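Local structure of vestitone reductase (Medicago sativa, 2P4H) at residues H56-D61 and A69-G74; G106-C111 and N178-V183; V129-K134 and D148-V153; S142-V147 and L166-V171. The protein catalyses the stereospecific NADPH-dependent reduction of (3R)-vestitone, the penultimate step in making the defence phytoalexin medicarpin. All coordinates share one frame; numbering follows the deposited sequence.

Contact 1: H56-D61 and A69-G74; sequences HFFNAD and AAAIEG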
loop_
_atom_site.group_PDB
_atom_site.type_symbol
_atom_site.label_atom_id
_atom_site.label_comp_id
_atom_site.label_asym_id
_atom_site.label_seq_id
_atom_site.Cartn_x
_atom_site.Cartn_y
_atom_site.Cartn_z
ATOM N N HIS A 56 -2.464 12.989 16.830
ATOM C CA HIS A 56 -2.197 14.409 16.632
ATOM C C HIS A 56 -1.998 14.730 15.154
ATOM O O HIS A 56 -1.335 13.982 14.433
ATOM C CB HIS A 56 -0.944 14.803 17.414
ATOM C CG HIS A 56 -0.986 14.403 18.856
ATOM N ND1 HIS A 56 -1.808 15.018 19.775
ATOM C CD2 HIS A 56 -0.331 13.429 19.530
ATOM C CE1 HIS A 56 -1.659 14.440 20.953
ATOM N NE2 HIS A 56 -0.768 13.472 20.832
ATOM N N PHE A 57 -2.568 15.848 14.709
ATOM C CA PHE A 57 -2.455 16.272 13.317
ATOM C C PHE A 57 -1.445 17.399 13.125
ATOM O O PHE A 57 -1.294 18.273 13.985
ATOM C CB PHE A 57 -3.818 16.717 12.781
ATOM C CG PHE A 57 -4.838 15.617 12.723
ATOM C CD1 PHE A 57 -5.487 15.186 13.875
ATOM C CD2 PHE A 57 -5.143 15.008 11.511
ATOM C CE1 PHE A 57 -6.432 14.158 13.819
ATOM C CE2 PHE A 57 -6.083 13.981 11.444
ATOM C CZ PHE A 57 -6.730 13.556 12.599
ATOM N N PHE A 58 -0.772 17.380 11.978
ATOM C CA PHE A 58 0.240 18.379 11.646
ATOM C C PHE A 58 0.132 18.841 10.201
ATOM O O PHE A 58 -0.130 18.042 9.302
ATOM C CB PHE A 58 1.639 17.796 11.850
ATOM C CG PHE A 58 1.964 17.476 13.276
ATOM C CD1 PHE A 58 2.636 18.400 14.069
ATOM C CD2 PHE A 58 1.584 16.260 13.835
ATOM C CE1 PHE A 58 2.928 18.116 15.397
ATOM C CE2 PHE A 58 1.870 15.969 15.165
ATOM C CZ PHE A 58 2.542 16.898 15.946
ATOM N N ASN A 59 0.327 20.137 9.979
ATOM C CA ASN A 59 0.312 20.667 8.625
ATOM C C ASN A 59 1.692 20.379 8.056
ATOM O O ASN A 59 2.682 20.378 8.791
ATOM C CB ASN A 59 0.082 22.181 8.620
ATOM C CG ASN A 59 -1.362 22.550 8.863
ATOM O OD1 ASN A 59 -2.262 22.055 8.185
ATOM N ND2 ASN A 59 -1.593 23.436 9.825
ATOM N N ALA A 60 1.758 20.124 6.756
ATOM C CA ALA A 60 3.026 19.854 6.099
ATOM C C ALA A 60 2.828 19.834 4.596
ATOM O O ALA A 60 1.701 19.715 4.110
ATOM C CB ALA A 60 3.596 18.505 6.566
ATOM N N ASP A 61 3.925 19.979 3.864
ATOM C CA ASP A 61 3.888 19.914 2.411
ATOM C C ASP A 61 4.943 18.883 2.052
ATOM O O ASP A 61 6.096 18.997 2.466
ATOM C CB ASP A 61 4.238 21.252 1.761
ATOM C CG ASP A 61 4.124 21.199 0.244
ATOM O OD1 ASP A 61 3.002 21.355 -0.279
ATOM O OD2 ASP A 61 5.155 20.979 -0.423
ATOM N N ALA A 69 9.293 18.776 10.387
ATOM C CA ALA A 69 10.065 18.782 11.628
ATOM C C ALA A 69 9.251 18.501 12.887
ATOM O O ALA A 69 9.608 17.631 13.678
ATOM C CB ALA A 69 10.811 20.107 11.771
ATOM N N ALA A 70 8.157 19.230 13.075
ATOM C CA ALA A 70 7.327 19.033 14.255
ATOM C C ALA A 70 6.625 17.675 14.252
ATOM O O ALA A 70 6.517 17.021 15.290
ATOM C CB ALA A 70 6.297 20.153 14.358
ATOM N N ALA A 71 6.158 17.253 13.082
ATOM C CA ALA A 71 5.450 15.986 12.958
ATOM C C ALA A 71 6.285 14.747 13.272
ATOM O O ALA A 71 5.739 13.733 13.711
ATOM C CB ALA A 71 4.852 15.863 11.559
ATOM N N ILE A 72 7.596 14.812 13.053
ATOM C CA ILE A 72 8.448 13.654 13.323
ATOM C C ILE A 72 9.236 13.765 14.624
ATOM O O ILE A 72 9.938 12.830 15.013
ATOM C CB ILE A 72 9.451 13.397 12.170
ATOM C CG1 ILE A 72 10.493 14.517 12.107
ATOM C CG2 ILE A 72 8.698 13.280 10.849
ATOM C CD1 ILE A 72 11.653 14.219 11.167
ATOM N N GLU A 73 9.117 14.902 15.300
ATOM C CA GLU A 73 9.830 15.110 16.552
ATOM C C GLU A 73 9.458 14.047 17.582
ATOM O O GLU A 73 8.280 13.814 17.851
ATOM C CB GLU A 73 9.517 16.501 17.108
ATOM C CG GLU A 73 10.180 16.801 18.447
ATOM C CD GLU A 73 11.691 16.874 18.350
ATOM O OE1 GLU A 73 12.353 16.943 19.408
ATOM O OE2 GLU A 73 12.220 16.872 17.218
ATOM N N GLY A 74 10.473 13.400 18.147
ATOM C CA GLY A 74 10.249 12.379 19.156
ATOM C C GLY A 74 9.672 11.055 18.686
ATOM O O GLY A 74 9.376 10.186 19.508
#
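Ala70 O accepts a weak hydrogen bond from Glu73 N at 3.4 Å and is also touched by Phe58 CE1 of the 56-61 segment, at 3.8 Å. That turn belongs to a beta-alpha-beta crossover of the Rossmann fold, in which the chain leaves the outermost strand 55-57, forms the short, weakly bonded helix 69-72 and re-enters the parallel sheet at strand 77-80. No hydrogen bond spans the two segments; the contact rests on the Phe58 ring. Ala71 CA sits 3.8 Å from the centroid of the Phe58 ring and only 11° off the ring normal, a CH-pi contact over the middle of one face. Phe58 CG stands anti to its own carbonyl carbon (chi1 -66°), which brings the ring across the helix backbone. The Ala70 methyl is a looser neighbour, with CB 4.1 Å from Phe58 CD1. Replacing Phe58 by an alanine would probably leave the backbone of Ala70 and Ala71 without its aromatic cover and open a gap between segment 56-61 and the helix. On the strand side, Phe58 pairs through its backbone with Thr30 and its side chain also touches Asn29, both of strand 27-31, while Ala71 leans on Cys5 of strand 3-7. The methyl of Ala71 adds a further touch near the root of the ring, where Ala71 CB is 3.7 Å from Phe58 CG.

Contact 2: G106-C111 and N178-V183; sequences GILKAC and NGIDVV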
loop_
_atom_site.group_PDB
_atom_site.type_symbol
_atom_site.label_atom_id
_atom_site.label_comp_id
_atom_site.label_asym_id
_atom_site.label_seq_id
_atom_site.Cartn_x
_atom_site.Cartn_y
_atom_site.Cartn_z
ATOM N N GLY A 106 10.777 14.293 0.771
ATOM C CA GLY A 106 10.535 15.353 1.739
ATOM C C GLY A 106 10.675 14.974 3.203
ATOM O O GLY A 106 11.544 15.482 3.923
ATOM N N ILE A 107 9.818 14.071 3.656
ATOM C CA ILE A 107 9.858 13.660 5.047
ATOM C C ILE A 107 11.095 12.810 5.365
ATOM O O ILE A 107 11.544 12.762 6.511
ATOM C CB ILE A 107 8.546 12.931 5.435
ATOM C CG1 ILE A 107 8.529 12.655 6.940
ATOM C CG2 ILE A 107 8.374 11.662 4.601
ATOM C CD1 ILE A 107 7.189 12.175 7.456
ATOM N N LEU A 108 11.663 12.153 4.357
ATOM C CA LEU A 108 12.868 11.359 4.584
ATOM C C LEU A 108 14.046 12.307 4.863
ATOM O O LEU A 108 14.884 12.039 5.726
ATOM C CB LEU A 108 13.167 10.477 3.365
ATOM C CG LEU A 108 14.398 9.566 3.441
ATOM C CD1 LEU A 108 14.291 8.612 4.625
ATOM C CD2 LEU A 108 14.517 8.786 2.140
ATOM N N LYS A 109 14.106 13.419 4.135
ATOM C CA LYS A 109 15.170 14.397 4.351
ATOM C C LYS A 109 15.046 14.970 5.761
ATOM O O LYS A 109 16.047 15.218 6.434
ATOM C CB LYS A 109 15.074 15.525 3.320
ATOM C CG LYS A 109 15.488 15.119 1.914
ATOM C CD LYS A 109 15.203 16.233 0.919
ATOM C CE LYS A 109 15.637 15.850 -0.484
ATOM N NZ LYS A 109 15.293 16.915 -1.471
ATOM N N ALA A 110 13.811 15.169 6.209
ATOM C CA ALA A 110 13.567 15.706 7.546
ATOM C C ALA A 110 14.074 14.746 8.619
ATOM O O ALA A 110 14.442 15.164 9.718
ATOM C CB ALA A 110 12.075 15.958 7.741
ATOM N N CYS A 111 14.096 13.458 8.281
ATOM C CA CYS A 111 14.524 12.400 9.193
ATOM C C CYS A 111 16.035 12.331 9.403
ATOM O O CYS A 111 16.503 11.695 10.346
ATOM C CB CYS A 111 14.013 11.046 8.675
ATOM S SG CYS A 111 14.133 9.660 9.835
ATOM N N ASN A 178 22.549 8.536 3.373
ATOM C CA ASN A 178 22.418 9.316 4.599
ATOM C C ASN A 178 22.248 8.507 5.880
ATOM O O ASN A 178 21.819 9.036 6.905
ATOM C CB ASN A 178 21.264 10.303 4.434
ATOM C CG ASN A 178 21.555 11.351 3.379
ATOM O OD1 ASN A 178 22.208 12.358 3.654
ATOM N ND2 ASN A 178 21.095 11.108 2.157
ATOM N N GLY A 179 22.586 7.224 5.811
ATOM C CA GLY A 179 22.496 6.357 6.973
ATOM C C GLY A 179 21.149 6.243 7.662
ATOM O O GLY A 179 21.085 6.172 8.888
ATOM N N ILE A 180 20.069 6.226 6.890
ATOM C CA ILE A 180 18.737 6.090 7.471
ATOM C C ILE A 180 18.288 4.649 7.251
ATOM O O ILE A 180 18.440 4.115 6.153
ATOM C CB ILE A 180 17.722 7.044 6.800
ATOM C CG1 ILE A 180 18.195 8.494 6.950
ATOM C CG2 ILE A 180 16.348 6.877 7.439
ATOM C CD1 ILE A 180 17.305 9.504 6.260
ATOM N N ASP A 181 17.759 4.015 8.294
ATOM C CA ASP A 181 17.303 2.630 8.180
ATOM C C ASP A 181 15.967 2.603 7.448
ATOM O O ASP A 181 14.899 2.691 8.064
ATOM C CB ASP A 181 17.142 1.992 9.560
ATOM C CG ASP A 181 17.066 0.479 9.491
ATOM O OD1 ASP A 181 16.676 -0.052 8.430
ATOM O OD2 ASP A 181 17.392 -0.183 10.500
ATOM N N VAL A 182 16.045 2.467 6.128
ATOM C CA VAL A 182 14.870 2.457 5.273
ATOM C C VAL A 182 14.421 1.078 4.828
ATOM O O VAL A 182 15.230 0.226 4.468
ATOM C CB VAL A 182 15.119 3.294 3.991
ATOM C CG1 VAL A 182 13.956 3.128 3.011
ATOM C CG2 VAL A 182 15.306 4.756 4.354
ATOM N N VAL A 183 13.112 0.875 4.876
ATOM C CA VAL A 183 12.499 -0.350 4.395
ATOM C C VAL A 183 11.423 0.116 3.426
ATOM O O VAL A 183 10.742 1.114 3.679
ATOM C CB VAL A 183 11.813 -1.169 5.519
ATOM C CG1 VAL A 183 10.787 -2.129 4.920
ATOM C CG2 VAL A 183 12.853 -1.950 6.294
#
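In the Rossmann sheet, a helix on one face is tied to the start of strand 182-187 and the loop leading into it through three apolar pairs, Leu108 with Ile180, Leu108 with Val182, and Cys111 with Ile180. The tightest is between methyl ends: Leu108 CD1 lies 3.5 Å from Ile180 CD1. The same Ile180 CD1 also comes within 3.5 Å of Leu108 O, so the isoleucine tip rests against helix backbone as well as side chain. Leu108 CG points opposite the backbone nitrogen (chi1 -179°), carrying CD1 out from the helix to a place where it also meets Ile180 CG2 at 3.9 Å. Helix 95-111 is the helix of the beta-alpha-beta crossover that joins parallel strands 77-80 and 119-125, and strand 182-187 is the next one over; Phe120 of strand 119-125 touches both Leu108 and Ile180. Val182, the first residue of its strand, offers CG2 to Leu108 CD1 at 4.0 Å, and Val171 of helix 158-177 closes on both of these side chains. Near the end of helix 95-111, Cys111 SG makes a more distant apolar contact with Ile180 CG2, at 4.3 Å. Beside these apolar pairs, Asp181 turns its carboxylate to Arg119 in a salt bridge.

Contact 3: V129-K134 and D148-V153; sequences VSFNGK and DLLRSV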
loop_
_atom_site.group_PDB
_atom_site.type_symbol
_atom_site.label_atom_id
_atom_site.label_comp_id
_atom_site.label_asym_id
_atom_site.label_seq_id
_atom_site.Cartn_x
_atom_site.Cartn_y
_atom_site.Cartn_z
ATOM N N VAL A 129 7.634 -2.799 -10.058
ATOM C CA VAL A 129 8.367 -4.003 -10.449
ATOM C C VAL A 129 7.769 -4.764 -11.632
ATOM O O VAL A 129 8.482 -5.492 -12.323
ATOM C CB VAL A 129 8.481 -5.026 -9.271
ATOM C CG1 VAL A 129 9.166 -4.382 -8.077
ATOM C CG2 VAL A 129 7.103 -5.555 -8.885
ATOM N N SER A 130 6.470 -4.586 -11.864
ATOM C CA SER A 130 5.759 -5.326 -12.908
ATOM C C SER A 130 5.943 -4.947 -14.375
ATOM O O SER A 130 5.578 -5.725 -15.257
ATOM C CB SER A 130 4.264 -5.334 -12.578
ATOM O OG SER A 130 4.037 -5.901 -11.296
ATOM N N PHE A 131 6.499 -3.771 -14.645
ATOM C CA PHE A 131 6.701 -3.341 -16.025
ATOM C C PHE A 131 8.178 -3.407 -16.394
ATOM O O PHE A 131 8.767 -2.406 -16.804
ATOM C CB PHE A 131 6.184 -1.912 -16.222
ATOM C CG PHE A 131 4.708 -1.756 -15.975
ATOM C CD1 PHE A 131 4.219 -1.518 -14.692
ATOM C CD2 PHE A 131 3.804 -1.846 -17.030
ATOM C CE1 PHE A 131 2.853 -1.371 -14.465
ATOM C CE2 PHE A 131 2.437 -1.701 -16.814
ATOM C CZ PHE A 131 1.959 -1.463 -15.530
ATOM N N ASN A 132 8.766 -4.591 -16.251
ATOM C CA ASN A 132 10.182 -4.796 -16.543
ATOM C C ASN A 132 10.493 -5.206 -17.982
ATOM O O ASN A 132 11.653 -5.433 -18.327
ATOM C CB ASN A 132 10.768 -5.833 -15.576
ATOM C CG ASN A 132 9.922 -7.091 -15.485
ATOM O OD1 ASN A 132 8.822 -7.078 -14.928
ATOM N ND2 ASN A 132 10.431 -8.186 -16.036
ATOM N N GLY A 133 9.463 -5.302 -18.815
ATOM C CA GLY A 133 9.673 -5.670 -20.205
ATOM C C GLY A 133 9.857 -7.156 -20.451
ATOM O O GLY A 133 9.821 -7.610 -21.595
ATOM N N LYS A 134 10.061 -7.916 -19.380
ATOM C CA LYS A 134 10.244 -9.357 -19.492
ATOM C C LYS A 134 8.944 -10.070 -19.133
ATOM O O LYS A 134 8.105 -9.522 -18.417
ATOM C CB LYS A 134 11.377 -9.812 -18.571
ATOM C CG LYS A 134 12.735 -9.242 -18.960
ATOM C CD LYS A 134 13.819 -9.593 -17.950
ATOM C CE LYS A 134 13.573 -8.913 -16.612
ATOM N NZ LYS A 134 14.676 -9.177 -15.647
ATOM N N ASP A 148 12.289 3.763 -18.985
ATOM C CA ASP A 148 12.421 4.147 -20.385
ATOM C C ASP A 148 11.378 3.428 -21.231
ATOM O O ASP A 148 10.780 4.021 -22.130
ATOM C CB ASP A 148 13.825 3.828 -20.900
ATOM C CG ASP A 148 14.904 4.578 -20.145
ATOM O OD1 ASP A 148 14.720 5.787 -19.891
ATOM O OD2 ASP A 148 15.939 3.962 -19.811
ATOM N N LEU A 149 11.150 2.154 -20.930
ATOM C CA LEU A 149 10.169 1.366 -21.664
ATOM C C LEU A 149 8.765 1.894 -21.389
ATOM O O LEU A 149 7.927 1.971 -22.286
ATOM C CB LEU A 149 10.255 -0.104 -21.251
ATOM C CG LEU A 149 9.420 -1.079 -22.081
ATOM C CD1 LEU A 149 9.921 -1.079 -23.521
ATOM C CD2 LEU A 149 9.520 -2.475 -21.485
ATOM N N LEU A 150 8.508 2.255 -20.137
ATOM C CA LEU A 150 7.203 2.779 -19.763
ATOM C C LEU A 150 6.885 4.062 -20.519
ATOM O O LEU A 150 5.773 4.238 -21.014
ATOM C CB LEU A 150 7.151 3.045 -18.253
ATOM C CG LEU A 150 6.967 1.831 -17.340
ATOM C CD1 LEU A 150 7.300 2.212 -15.906
ATOM C CD2 LEU A 150 5.530 1.333 -17.448
ATOM N N ARG A 151 7.870 4.950 -20.611
ATOM C CA ARG A 151 7.691 6.230 -21.290
ATOM C C ARG A 151 7.542 6.141 -22.805
ATOM O O ARG A 151 6.906 7.001 -23.415
ATOM C CB ARG A 151 8.853 7.165 -20.949
ATOM C CG ARG A 151 8.804 7.692 -19.528
ATOM C CD ARG A 151 10.083 8.425 -19.157
ATOM N NE ARG A 151 9.951 9.109 -17.874
ATOM C CZ ARG A 151 10.975 9.533 -17.142
ATOM N NH1 ARG A 151 12.218 9.342 -17.560
ATOM N NH2 ARG A 151 10.752 10.153 -15.992
ATOM N N SER A 152 8.123 5.110 -23.407
ATOM C CA SER A 152 8.041 4.950 -24.856
ATOM C C SER A 152 6.854 4.103 -25.299
ATOM O O SER A 152 6.116 4.487 -26.207
ATOM C CB SER A 152 9.338 4.341 -25.394
ATOM O OG SER A 152 9.601 3.079 -24.804
ATOM N N VAL A 153 6.668 2.954 -24.655
ATOM C CA VAL A 153 5.574 2.047 -24.994
ATOM C C VAL A 153 4.234 2.520 -24.427
ATOM O O VAL A 153 3.178 2.292 -25.023
ATOM C CB VAL A 153 5.890 0.619 -24.502
ATOM C CG1 VAL A 153 4.712 -0.305 -24.766
ATOM C CG2 VAL A 153 7.137 0.099 -25.214
#
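Phe131 and Leu150 bury the most surface here, and they meet through a single methyl. Leu150 CD2 lies 3.5 Å from Phe131 CG and also 3.5 Å from Phe131 CB, with Phe131 CD2 hardly farther, at 3.6 Å from the same methyl. The leucine therefore presses on the root of the aromatic side chain, coming at the ring obliquely, and the two side chains cross at about a right angle. Leu150 CG stands anti to its carbonyl carbon (chi1 -78°), a setting that lays CD2 against Phe131. Leu149, next in burial, works differently: its CD2 packs on backbone, 3.4 Å from Gly133 CA and 3.9 Å from Gly133 N. A beta carbon built in standard geometry on Gly133 would stand 2.9 Å from Leu149 CD2, which is a clash, and phi of 80° at Gly133 independently suits a residue without side chain. Adjacent leucines of one helical turn thus grip two points of an irregular loop, with no hydrogen bond across. The loop is also held by a hydrogen bond of Phe131 N to Ser145 OG. In the fold, segment 129-134 follows strand 119-125 of the parallel sheet and leads to strand 138-139, whose Leu139 is touched by Val129. The side chains of Phe131 and Tyr160, probably an NADP(+)-binding residue, lie about 7 Å apart, and both Phe131 and Leu150 touch Pro155 and Ala161, so that helix 147-153, the loop and the start of helix 158-177 close on one another.

Contact 4: S142-V147 and L166-V171; sequences SDWSDV and LAEKAV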
loop_
_atom_site.group_PDB
_atom_site.type_symbol
_atom_site.label_atom_id
_atom_site.label_comp_id
_atom_site.label_asym_id
_atom_site.label_seq_id
_atom_site.Cartn_x
_atom_site.Cartn_y
_atom_site.Cartn_z
ATOM N N SER A 142 14.656 -8.091 -6.560
ATOM C CA SER A 142 15.721 -7.670 -7.470
ATOM C C SER A 142 15.135 -7.113 -8.766
ATOM O O SER A 142 15.850 -6.524 -9.579
ATOM C CB SER A 142 16.649 -8.844 -7.807
ATOM O OG SER A 142 16.001 -9.792 -8.638
ATOM N N ASP A 143 13.832 -7.291 -8.954
ATOM C CA ASP A 143 13.168 -6.825 -10.166
ATOM C C ASP A 143 12.671 -5.391 -10.077
ATOM O O ASP A 143 12.180 -4.951 -9.037
ATOM C CB ASP A 143 12.005 -7.756 -10.509
ATOM C CG ASP A 143 12.472 -9.139 -10.901
ATOM O OD1 ASP A 143 13.172 -9.253 -11.932
ATOM O OD2 ASP A 143 12.155 -10.109 -10.184
ATOM N N TRP A 144 12.800 -4.670 -11.188
ATOM C CA TRP A 144 12.378 -3.278 -11.286
ATOM C C TRP A 144 11.711 -2.987 -12.617
ATOM O O TRP A 144 12.090 -3.555 -13.643
ATOM C CB TRP A 144 13.574 -2.326 -11.186
ATOM C CG TRP A 144 14.122 -2.115 -9.824
ATOM C CD1 TRP A 144 15.217 -2.716 -9.276
ATOM C CD2 TRP A 144 13.629 -1.201 -8.841
ATOM N NE1 TRP A 144 15.441 -2.227 -8.012
ATOM C CE2 TRP A 144 14.480 -1.296 -7.720
ATOM C CE3 TRP A 144 12.551 -0.306 -8.801
ATOM C CZ2 TRP A 144 14.289 -0.528 -6.567
ATOM C CZ3 TRP A 144 12.361 0.459 -7.653
ATOM C CH2 TRP A 144 13.229 0.340 -6.553
ATOM N N SER A 145 10.728 -2.093 -12.604
ATOM C CA SER A 145 10.069 -1.689 -13.836
ATOM C C SER A 145 11.082 -0.860 -14.625
ATOM O O SER A 145 11.979 -0.241 -14.045
ATOM C CB SER A 145 8.827 -0.847 -13.535
ATOM O OG SER A 145 7.772 -1.659 -13.056
ATOM N N ASP A 146 10.931 -0.858 -15.946
ATOM C CA ASP A 146 11.817 -0.124 -16.848
ATOM C C ASP A 146 11.163 1.215 -17.189
ATOM O O ASP A 146 10.208 1.264 -17.964
ATOM C CB ASP A 146 12.025 -0.945 -18.124
ATOM C CG ASP A 146 13.093 -0.368 -19.032
ATOM O OD1 ASP A 146 13.138 0.867 -19.200
ATOM O OD2 ASP A 146 13.878 -1.162 -19.593
ATOM N N VAL A 147 11.674 2.297 -16.610
ATOM C CA VAL A 147 11.116 3.626 -16.847
ATOM C C VAL A 147 11.185 4.069 -18.310
ATOM O O VAL A 147 10.247 4.682 -18.822
ATOM C CB VAL A 147 11.812 4.683 -15.956
ATOM C CG1 VAL A 147 11.322 6.080 -16.309
ATOM C CG2 VAL A 147 11.527 4.384 -14.489
ATOM N N LEU A 166 10.434 5.612 -9.828
ATOM C CA LEU A 166 11.401 6.665 -9.536
ATOM C C LEU A 166 11.409 7.020 -8.054
ATOM O O LEU A 166 12.469 7.242 -7.469
ATOM C CB LEU A 166 11.088 7.917 -10.359
ATOM C CG LEU A 166 11.246 7.774 -11.874
ATOM C CD1 LEU A 166 10.907 9.096 -12.546
ATOM C CD2 LEU A 166 12.669 7.357 -12.207
ATOM N N ALA A 167 10.228 7.069 -7.447
ATOM C CA ALA A 167 10.132 7.411 -6.034
ATOM C C ALA A 167 10.818 6.385 -5.143
ATOM O O ALA A 167 11.596 6.746 -4.262
ATOM C CB ALA A 167 8.678 7.561 -5.626
ATOM N N GLU A 168 10.544 5.103 -5.370
ATOM C CA GLU A 168 11.157 4.082 -4.532
ATOM C C GLU A 168 12.672 4.064 -4.689
ATOM O O GLU A 168 13.403 3.918 -3.706
ATOM C CB GLU A 168 10.603 2.686 -4.838
ATOM C CG GLU A 168 10.904 1.711 -3.697
ATOM C CD GLU A 168 10.639 0.255 -4.028
ATOM O OE1 GLU A 168 9.876 -0.030 -4.973
ATOM O OE2 GLU A 168 11.192 -0.606 -3.314
ATOM N N LYS A 169 13.147 4.215 -5.920
ATOM C CA LYS A 169 14.584 4.229 -6.152
ATOM C C LYS A 169 15.224 5.398 -5.414
ATOM O O LYS A 169 16.285 5.249 -4.811
ATOM C CB LYS A 169 14.895 4.329 -7.648
ATOM C CG LYS A 169 14.604 3.056 -8.418
ATOM C CD LYS A 169 15.146 3.132 -9.836
ATOM C CE LYS A 169 15.001 1.799 -10.558
ATOM N NZ LYS A 169 15.628 1.845 -11.910
ATOM N N ALA A 170 14.574 6.556 -5.452
ATOM C CA ALA A 170 15.107 7.739 -4.785
ATOM C C ALA A 170 15.185 7.529 -3.275
ATOM O O ALA A 170 16.168 7.906 -2.634
ATOM C CB ALA A 170 14.246 8.953 -5.108
ATOM N N VAL A 171 14.149 6.920 -2.711
ATOM C CA VAL A 171 14.107 6.658 -1.277
ATOM C C VAL A 171 15.228 5.709 -0.847
ATOM O O VAL A 171 15.935 5.966 0.129
ATOM C CB VAL A 171 12.733 6.060 -0.875
ATOM C CG1 VAL A 171 12.787 5.498 0.539
ATOM C CG2 VAL A 171 11.662 7.140 -0.964
HETATM O O HOH W 1 14.639 -0.048 -13.872
#
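Trp144 and Lys169 supply the pi interactions. Lys169 CG lies 3.7 Å from the centroid of the Trp144 six-membered ring, 22° off its normal, a CH-pi contact over the face. The lysine chain, extended beyond CG, runs on over the indole in the opposite sense to the tryptophan side chain, and Lys169 CE sits 3.6 Å above the ring plane, toward the rim. Lys169 NZ, at 5.0 Å from the centroid of the five-membered ring, can add at most a weak cation-pi attraction. Its polar grip is a water, which accepts from Lys169 NZ at 2.9 Å and donates to Ser145 O at 2.7 Å. Among van der Waals contacts, Glu168 CB lies in the plane at the indole edge; separately, Glu168 CD comes to 3.6 Å of Trp144 CH2, the two side chains crossing obliquely with ring and carboxylate planes 46° apart. That carboxylate has its polar partners in Ser124, Thr184 and Arg246, the last of which also makes a cation-pi contact with Trp144. Purely apolar is the Val147 CG2 to Leu166 CD2 pair, 3.9 Å apart and crossing at about a right angle. With an alanine in place of Trp144, the Lys169 chain would probably lose its flat support and be set freer to swing. Such packing joins the loop before helix 147-153, whose N-cap is Asp146, to helix 158-177, which also carries Tyr160, probably an NADP(+)-binding residue of this reductase's Rossmann domain.

Contact 2 is the buried one, contact 4 lies at the surface, and contacts 1 and 3 are partly buried. Their chemistry follows: contact 2 is wholly apolar, aliphatic chains and one cysteine sulfur, and lies against the parallel sheet, contacts 1 and 3 each use one phenylalanine, and contact 4 mixes indole, lysine and water. Contacts 1 and 2 reach the same sheet and touch where Ile72 meets Ala110 and Ile107. Contacts 2 and 4 meet at Val182 and Val171, on strand 182-187 and the helix 158-177 that precedes it in the chain. Contacts 3 and 4, with centres 11 Å apart, interleave along the chain and are joined by probable hydrogen bonds of Phe131 N to Ser145 OG and of Asp146 N to Phe131 O.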